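Local coordinates for protein bifunctional cytochrome P450/NADPH--P450 reductase (Deinococcus aerius, PDB 7F3H) that probably hydroxylates organic substrates at a heme iron, as a self-sufficient cytochrome P450 fused to its own NADPH-dependent reductase, at residues 271-283 against 321-333. Residues are numbered along the deposited sequence; the frame is centred on the assembly and turned at random.
Sequences TTSGLLAFTLYLL and ILDEALRFWSTIP. With HEM (protoporphyrin IX containing Fe), chain E.
Phe-278 and Trp-329 lie flat on one another: the phenyl ring and the five-membered ring of the indole form an offset stack, planes 3° apart and centroids 4.4 Å apart. The slip also brings Trp-329 CB over the same phenyl face, a CH-pi contact 3.6 Å from the ring centroid, while Thr-331 CG2 sits at the ring edge. Next to the stack, Leu-282 divides its branches, CD1 reaching Ala-325 CB at 3.6 Å and CD2 approaching the edges of the Phe-328 and Trp-329 rings. Ala-325 faces Thr-279, its CB 3.4 Å from Thr-279 OG1. That hydroxyl donates a hydrogen bond to Leu-275 O, on the opposite face of the carbonyl from the amide of Thr-279. With CG anti to N (chi1 168°), Leu-275 turns its branched end toward Leu-326, where CD1 lies 3.5 Å from Leu-326 CD2. The axes of helix 271-283 and helix 321-329 pass 9.6 Å apart, nearly at right angles. In the P450 fold these segments correspond to the I-helix and to the K-helix with the turn after it; Glu-324 and Arg-327 fit the family's ExxR motif. Their side-on salt bridge, NE to OE1 and NH2 to OE2, lies within 321-333, behind the interface, and Arg-381 ties Glu-324 to another part of the fold. Both segments line the heme pocket. There Thr-331 OG1 donates to Thr-271 O at 3.1 Å, well bent at the acceptor (C=O...donor angle 102°), and Leu-275 N reaches that oxygen from the opposite face. Thr-271 OG1, hydrogen-bonded to Ala-267 O, stands 3.2 Å from heme C1C. Ile-332 packs CG1 and CD1 against Thr-271 CG2, with CD1 also near the porphyrin, and Leu-326 CD2 borders the heme's CBC.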
loop_
_atom_site.group_PDB
_atom_site.type_symbol
_atom_site.label_atom_id
_atom_site.label_comp_id
_atom_site.label_asym_id
_atom_site.label_seq_id
_atom_site.Cartn_x
_atom_site.Cartn_y
_atom_site.Cartn_z
ATOM N N THR A 271 1.986 -2.396 -1.340
ATOM C CA THR A 271 0.891 -2.034 -0.445
ATOM C C THR A 271 -0.132 -3.166 -0.358
ATOM O O THR A 271 -0.471 -3.631 0.731
ATOM C CB THR A 271 0.199 -0.755 -0.928
ATOM O OG1 THR A 271 -0.044 -0.838 -2.342
ATOM C CG2 THR A 271 1.014 0.457 -0.608
ATOM N N THR A 272 -0.631 -3.613 -1.512
ATOM C CA THR A 272 -1.670 -4.630 -1.575
ATOM C C THR A 272 -1.165 -5.994 -1.134
ATOM O O THR A 272 -1.843 -6.688 -0.368
ATOM C CB THR A 272 -2.194 -4.677 -2.993
ATOM O OG1 THR A 272 -2.450 -3.317 -3.389
ATOM C CG2 THR A 272 -3.459 -5.523 -3.089
ATOM N N SER A 273 0.026 -6.410 -1.597
ATOM C CA SER A 273 0.546 -7.688 -1.136
ATOM C C SER A 273 0.820 -7.628 0.363
ATOM O O SER A 273 0.591 -8.612 1.069
ATOM C CB SER A 273 1.805 -8.104 -1.915
ATOM O OG SER A 273 2.881 -7.240 -1.623
ATOM N N GLY A 274 1.326 -6.494 0.866
ATOM C CA GLY A 274 1.462 -6.332 2.299
ATOM C C GLY A 274 0.152 -6.521 3.038
ATOM O O GLY A 274 0.081 -7.262 4.028
ATOM N N LEU A 275 -0.905 -5.831 2.578
ATOM C CA LEU A 275 -2.209 -5.976 3.217
ATOM C C LEU A 275 -2.604 -7.447 3.268
ATOM O O LEU A 275 -3.100 -7.930 4.297
ATOM C CB LEU A 275 -3.267 -5.135 2.492
ATOM C CG LEU A 275 -4.738 -5.404 2.866
ATOM C CD1 LEU A 275 -4.935 -5.407 4.373
ATOM C CD2 LEU A 275 -5.744 -4.417 2.206
ATOM N N LEU A 276 -2.366 -8.171 2.167
ATOM C CA LEU A 276 -2.810 -9.557 2.071
ATOM C C LEU A 276 -2.007 -10.479 2.987
ATOM O O LEU A 276 -2.578 -11.329 3.686
ATOM C CB LEU A 276 -2.730 -10.013 0.627
ATOM C CG LEU A 276 -3.995 -9.651 -0.149
ATOM C CD1 LEU A 276 -3.703 -9.814 -1.622
ATOM C CD2 LEU A 276 -5.114 -10.566 0.282
ATOM N N ALA A 277 -0.684 -10.305 3.012
ATOM C CA ALA A 277 0.162 -11.082 3.911
ATOM C C ALA A 277 -0.173 -10.807 5.370
ATOM O O ALA A 277 -0.281 -11.737 6.183
ATOM C CB ALA A 277 1.621 -10.765 3.640
ATOM N N PHE A 278 -0.363 -9.538 5.721
ATOM C CA PHE A 278 -0.711 -9.215 7.097
ATOM C C PHE A 278 -2.054 -9.825 7.464
ATOM O O PHE A 278 -2.244 -10.282 8.594
ATOM C CB PHE A 278 -0.734 -7.695 7.312
ATOM C CG PHE A 278 0.614 -7.104 7.686
ATOM C CD1 PHE A 278 1.295 -7.543 8.811
ATOM C CD2 PHE A 278 1.211 -6.125 6.891
ATOM C CE1 PHE A 278 2.540 -7.012 9.147
ATOM C CE2 PHE A 278 2.464 -5.596 7.229
ATOM C CZ PHE A 278 3.120 -6.044 8.359
ATOM N N THR A 279 -2.993 -9.862 6.518
ATOM C CA THR A 279 -4.301 -10.443 6.814
ATOM C C THR A 279 -4.200 -11.936 7.072
ATOM O O THR A 279 -4.821 -12.458 8.006
ATOM C CB THR A 279 -5.263 -10.139 5.675
ATOM O OG1 THR A 279 -5.411 -8.711 5.568
ATOM C CG2 THR A 279 -6.621 -10.790 5.919
ATOM N N LEU A 280 -3.460 -12.658 6.234
ATOM C CA LEU A 280 -3.290 -14.082 6.515
ATOM C C LEU A 280 -2.608 -14.285 7.865
ATOM O O LEU A 280 -2.998 -15.173 8.633
ATOM C CB LEU A 280 -2.518 -14.760 5.397
ATOM C CG LEU A 280 -3.266 -14.810 4.072
ATOM C CD1 LEU A 280 -2.287 -15.276 3.012
ATOM C CD2 LEU A 280 -4.421 -15.773 4.148
ATOM N N TYR A 281 -1.610 -13.448 8.194
ATOM C CA TYR A 281 -1.002 -13.497 9.530
ATOM C C TYR A 281 -2.048 -13.297 10.631
ATOM O O TYR A 281 -2.075 -14.043 11.627
ATOM C CB TYR A 281 0.079 -12.428 9.674
ATOM C CG TYR A 281 0.577 -12.278 11.091
ATOM C CD1 TYR A 281 1.417 -13.233 11.665
ATOM C CD2 TYR A 281 0.174 -11.202 11.882
ATOM C CE1 TYR A 281 1.865 -13.107 12.975
ATOM C CE2 TYR A 281 0.611 -11.064 13.197
ATOM C CZ TYR A 281 1.448 -12.024 13.737
ATOM O OH TYR A 281 1.896 -11.910 15.030
ATOM N N LEU A 282 -2.860 -12.232 10.510
ATOM C CA LEU A 282 -3.850 -11.892 11.538
ATOM C C LEU A 282 -4.903 -12.978 11.684
ATOM O O LEU A 282 -5.363 -13.265 12.794
ATOM C CB LEU A 282 -4.521 -10.564 11.212
ATOM C CG LEU A 282 -3.549 -9.397 11.364
ATOM C CD1 LEU A 282 -4.148 -8.104 10.842
ATOM C CD2 LEU A 282 -3.055 -9.273 12.847
ATOM N N LEU A 283 -5.289 -13.593 10.569
ATOM C CA LEU A 283 -6.241 -14.686 10.620
ATOM C C LEU A 283 -5.631 -15.899 11.310
ATOM O O LEU A 283 -6.298 -16.555 12.114
ATOM C CB LEU A 283 -6.708 -15.011 9.196
ATOM C CG LEU A 283 -7.568 -13.940 8.503
ATOM C CD1 LEU A 283 -7.905 -14.348 7.051
ATOM C CD2 LEU A 283 -8.840 -13.711 9.284
ATOM N N ILE A 321 -12.744 -7.692 7.931
ATOM C CA ILE A 321 -11.412 -8.205 8.241
ATOM C C ILE A 321 -10.354 -7.297 7.653
ATOM O O ILE A 321 -9.376 -6.950 8.322
ATOM C CB ILE A 321 -11.234 -9.635 7.693
ATOM C CG1 ILE A 321 -11.963 -10.647 8.568
ATOM C CG2 ILE A 321 -9.754 -9.966 7.568
ATOM C CD1 ILE A 321 -12.106 -11.973 7.887
ATOM N N LEU A 322 -10.524 -6.934 6.376
ATOM C CA LEU A 322 -9.507 -6.127 5.708
ATOM C C LEU A 322 -9.416 -4.739 6.332
ATOM O O LEU A 322 -8.307 -4.233 6.567
ATOM C CB LEU A 322 -9.784 -6.046 4.205
ATOM C CG LEU A 322 -9.452 -7.291 3.358
ATOM C CD1 LEU A 322 -9.879 -7.108 1.889
ATOM C CD2 LEU A 322 -7.959 -7.625 3.401
ATOM N N ASP A 323 -10.570 -4.133 6.649
ATOM C CA ASP A 323 -10.592 -2.825 7.304
ATOM C C ASP A 323 -9.790 -2.857 8.608
ATOM O O ASP A 323 -8.920 -2.001 8.849
ATOM C CB ASP A 323 -12.042 -2.399 7.580
ATOM C CG ASP A 323 -12.828 -2.023 6.309
ATOM O OD1 ASP A 323 -12.222 -1.647 5.279
ATOM O OD2 ASP A 323 -14.081 -2.086 6.351
ATOM N N GLU A 324 -10.033 -3.882 9.449
ATOM C CA GLU A 324 -9.314 -3.996 10.719
ATOM C C GLU A 324 -7.840 -4.394 10.520
ATOM O O GLU A 324 -6.966 -3.956 11.289
ATOM C CB GLU A 324 -10.060 -4.979 11.643
ATOM C CG GLU A 324 -9.510 -5.184 13.071
ATOM C CD GLU A 324 -9.600 -3.966 14.008
ATOM O OE1 GLU A 324 -9.834 -2.823 13.537
ATOM O OE2 GLU A 324 -9.411 -4.175 15.238
ATOM N N ALA A 325 -7.530 -5.205 9.502
ATOM C CA ALA A 325 -6.124 -5.517 9.254
ATOM C C ALA A 325 -5.366 -4.250 8.898
ATOM O O ALA A 325 -4.274 -4.005 9.422
ATOM C CB ALA A 325 -5.980 -6.560 8.145
ATOM N N LEU A 326 -5.986 -3.381 8.087
ATOM C CA LEU A 326 -5.388 -2.089 7.772
ATOM C C LEU A 326 -5.326 -1.190 9.012
ATOM O O LEU A 326 -4.477 -0.304 9.089
ATOM C CB LEU A 326 -6.168 -1.414 6.646
ATOM C CG LEU A 326 -5.971 -1.938 5.214
ATOM C CD1 LEU A 326 -6.824 -1.184 4.219
ATOM C CD2 LEU A 326 -4.514 -1.909 4.752
ATOM N N ARG A 327 -6.197 -1.393 9.999
ATOM C CA ARG A 327 -5.989 -0.633 11.232
ATOM C C ARG A 327 -4.762 -1.132 12.007
ATOM O O ARG A 327 -3.973 -0.323 12.495
ATOM C CB ARG A 327 -7.236 -0.649 12.122
ATOM C CG ARG A 327 -7.162 0.365 13.267
ATOM C CD ARG A 327 -8.414 0.339 14.115
ATOM N NE ARG A 327 -8.473 -0.873 14.923
ATOM C CZ ARG A 327 -7.834 -1.033 16.078
ATOM N NH1 ARG A 327 -7.087 -0.047 16.562
ATOM N NH2 ARG A 327 -7.925 -2.191 16.725
ATOM N N PHE A 328 -4.579 -2.459 12.141
ATOM C CA PHE A 328 -3.370 -2.973 12.795
ATOM C C PHE A 328 -2.097 -2.716 11.989
ATOM O O PHE A 328 -1.052 -2.436 12.585
ATOM C CB PHE A 328 -3.390 -4.488 13.061
ATOM C CG PHE A 328 -4.060 -4.908 14.327
ATOM C CD1 PHE A 328 -4.661 -3.986 15.162
ATOM C CD2 PHE A 328 -3.839 -6.191 14.816
ATOM C CE1 PHE A 328 -5.230 -4.377 16.368
ATOM C CE2 PHE A 328 -4.372 -6.601 16.034
ATOM C CZ PHE A 328 -5.082 -5.679 16.816
ATOM N N TRP A 329 -2.123 -2.904 10.666
ATOM C CA TRP A 329 -0.884 -3.031 9.875
ATOM C C TRP A 329 -1.025 -2.345 8.506
ATOM O O TRP A 329 -0.822 -2.933 7.451
ATOM C CB TRP A 329 -0.488 -4.507 9.721
ATOM C CG TRP A 329 0.008 -5.126 11.005
ATOM C CD1 TRP A 329 -0.614 -6.082 11.767
ATOM C CD2 TRP A 329 1.231 -4.800 11.687
ATOM N NE1 TRP A 329 0.158 -6.373 12.885
ATOM C CE2 TRP A 329 1.283 -5.585 12.861
ATOM C CE3 TRP A 329 2.291 -3.929 11.406
ATOM C CZ2 TRP A 329 2.352 -5.524 13.746
ATOM C CZ3 TRP A 329 3.350 -3.864 12.292
ATOM C CH2 TRP A 329 3.376 -4.661 13.448
ATOM N N SER A 330 -1.408 -1.068 8.538
ATOM C CA SER A 330 -1.436 -0.225 7.344
ATOM C C SER A 330 -0.052 -0.165 6.689
ATOM O O SER A 330 0.948 0.199 7.331
ATOM C CB SER A 330 -1.935 1.162 7.760
ATOM O OG SER A 330 -2.269 1.984 6.674
ATOM N N THR A 331 0.004 -0.486 5.391
ATOM C CA THR A 331 1.284 -0.814 4.785
ATOM C C THR A 331 2.072 0.403 4.304
ATOM O O THR A 331 3.280 0.278 4.070
ATOM C CB THR A 331 1.096 -1.822 3.635
ATOM O OG1 THR A 331 0.170 -1.309 2.660
ATOM C CG2 THR A 331 0.541 -3.153 4.179
ATOM N N ILE A 332 1.452 1.572 4.151
ATOM C CA ILE A 332 2.272 2.786 4.090
ATOM C C ILE A 332 2.075 3.517 5.405
ATOM O O ILE A 332 1.092 4.264 5.568
ATOM C CB ILE A 332 1.957 3.712 2.906
ATOM C CG1 ILE A 332 2.096 3.007 1.549
ATOM C CG2 ILE A 332 2.930 4.877 2.960
ATOM C CD1 ILE A 332 1.688 3.895 0.324
ATOM N N PRO A 333 2.951 3.302 6.383
ATOM C CA PRO A 333 2.652 3.730 7.762
ATOM C C PRO A 333 3.200 5.084 8.221
ATOM O O PRO A 333 3.006 5.418 9.395
ATOM C CB PRO A 333 3.275 2.588 8.577
ATOM C CG PRO A 333 4.514 2.195 7.770
ATOM C CD PRO A 333 4.154 2.453 6.301
HETATM C CHA HEM E . -1.637 6.946 -2.935
HETATM C CHB HEM E . -2.308 3.734 -6.519
HETATM C CHC HEM E . -3.032 0.228 -3.211
HETATM C CHD HEM E . -2.071 3.379 0.347
HETATM C C1A HEM E . -1.763 6.384 -4.181
HETATM C C2A HEM E . -1.558 7.074 -5.436
HETATM C C3A HEM E . -1.776 6.211 -6.442
HETATM C C4A HEM E . -2.048 4.913 -5.846
HETATM C CMA HEM E . -1.682 6.523 -7.957
HETATM C CAA HEM E . -1.264 8.578 -5.548
HETATM C CBA HEM E . -2.609 9.295 -5.714
HETATM C CGA HEM E . -2.444 10.801 -5.919
HETATM O O1A HEM E . -3.120 11.315 -6.852
HETATM O O2A HEM E . -1.600 11.499 -5.281
HETATM C C1B HEM E . -2.604 2.511 -5.953
HETATM C C2B HEM E . -2.946 1.285 -6.665
HETATM C C3B HEM E . -3.192 0.342 -5.739
HETATM C C4B HEM E . -2.942 0.917 -4.430
HETATM C CMB HEM E . -3.079 1.182 -8.198
HETATM C CAB HEM E . -3.525 -1.159 -5.888
HETATM C CBB HEM E . -3.525 -1.830 -7.042
HETATM C C1C HEM E . -2.823 0.762 -1.950
HETATM C C2C HEM E . -2.981 0.076 -0.660
HETATM C C3C HEM E . -2.686 0.992 0.281
HETATM C C4C HEM E . -2.389 2.243 -0.348
HETATM C CMC HEM E . -3.364 -1.421 -0.468
HETATM C CAC HEM E . -2.672 0.916 1.801
HETATM C CBC HEM E . -3.006 -0.187 2.455
HETATM C C1D HEM E . -1.864 4.617 -0.227
HETATM C C2D HEM E . -1.501 5.840 0.484
HETATM C C3D HEM E . -1.394 6.801 -0.433
HETATM C C4D HEM E . -1.658 6.248 -1.746
HETATM C CMD HEM E . -1.295 6.016 2.012
HETATM C CAD HEM E . -1.026 8.240 -0.122
HETATM C CBD HEM E . 0.479 8.235 -0.165
HETATM C CGD HEM E . 1.036 9.551 0.260
HETATM O O1D HEM E . 2.223 9.760 -0.091
HETATM O O2D HEM E . 0.321 10.367 0.929
HETATM N NA HEM E . -2.029 5.064 -4.474
HETATM N NB HEM E . -2.623 2.256 -4.603
HETATM N NC HEM E . -2.445 2.077 -1.711
HETATM N ND HEM E . -1.952 4.907 -1.580
HETATM FE FE HEM E . -2.370 3.636 -3.046
#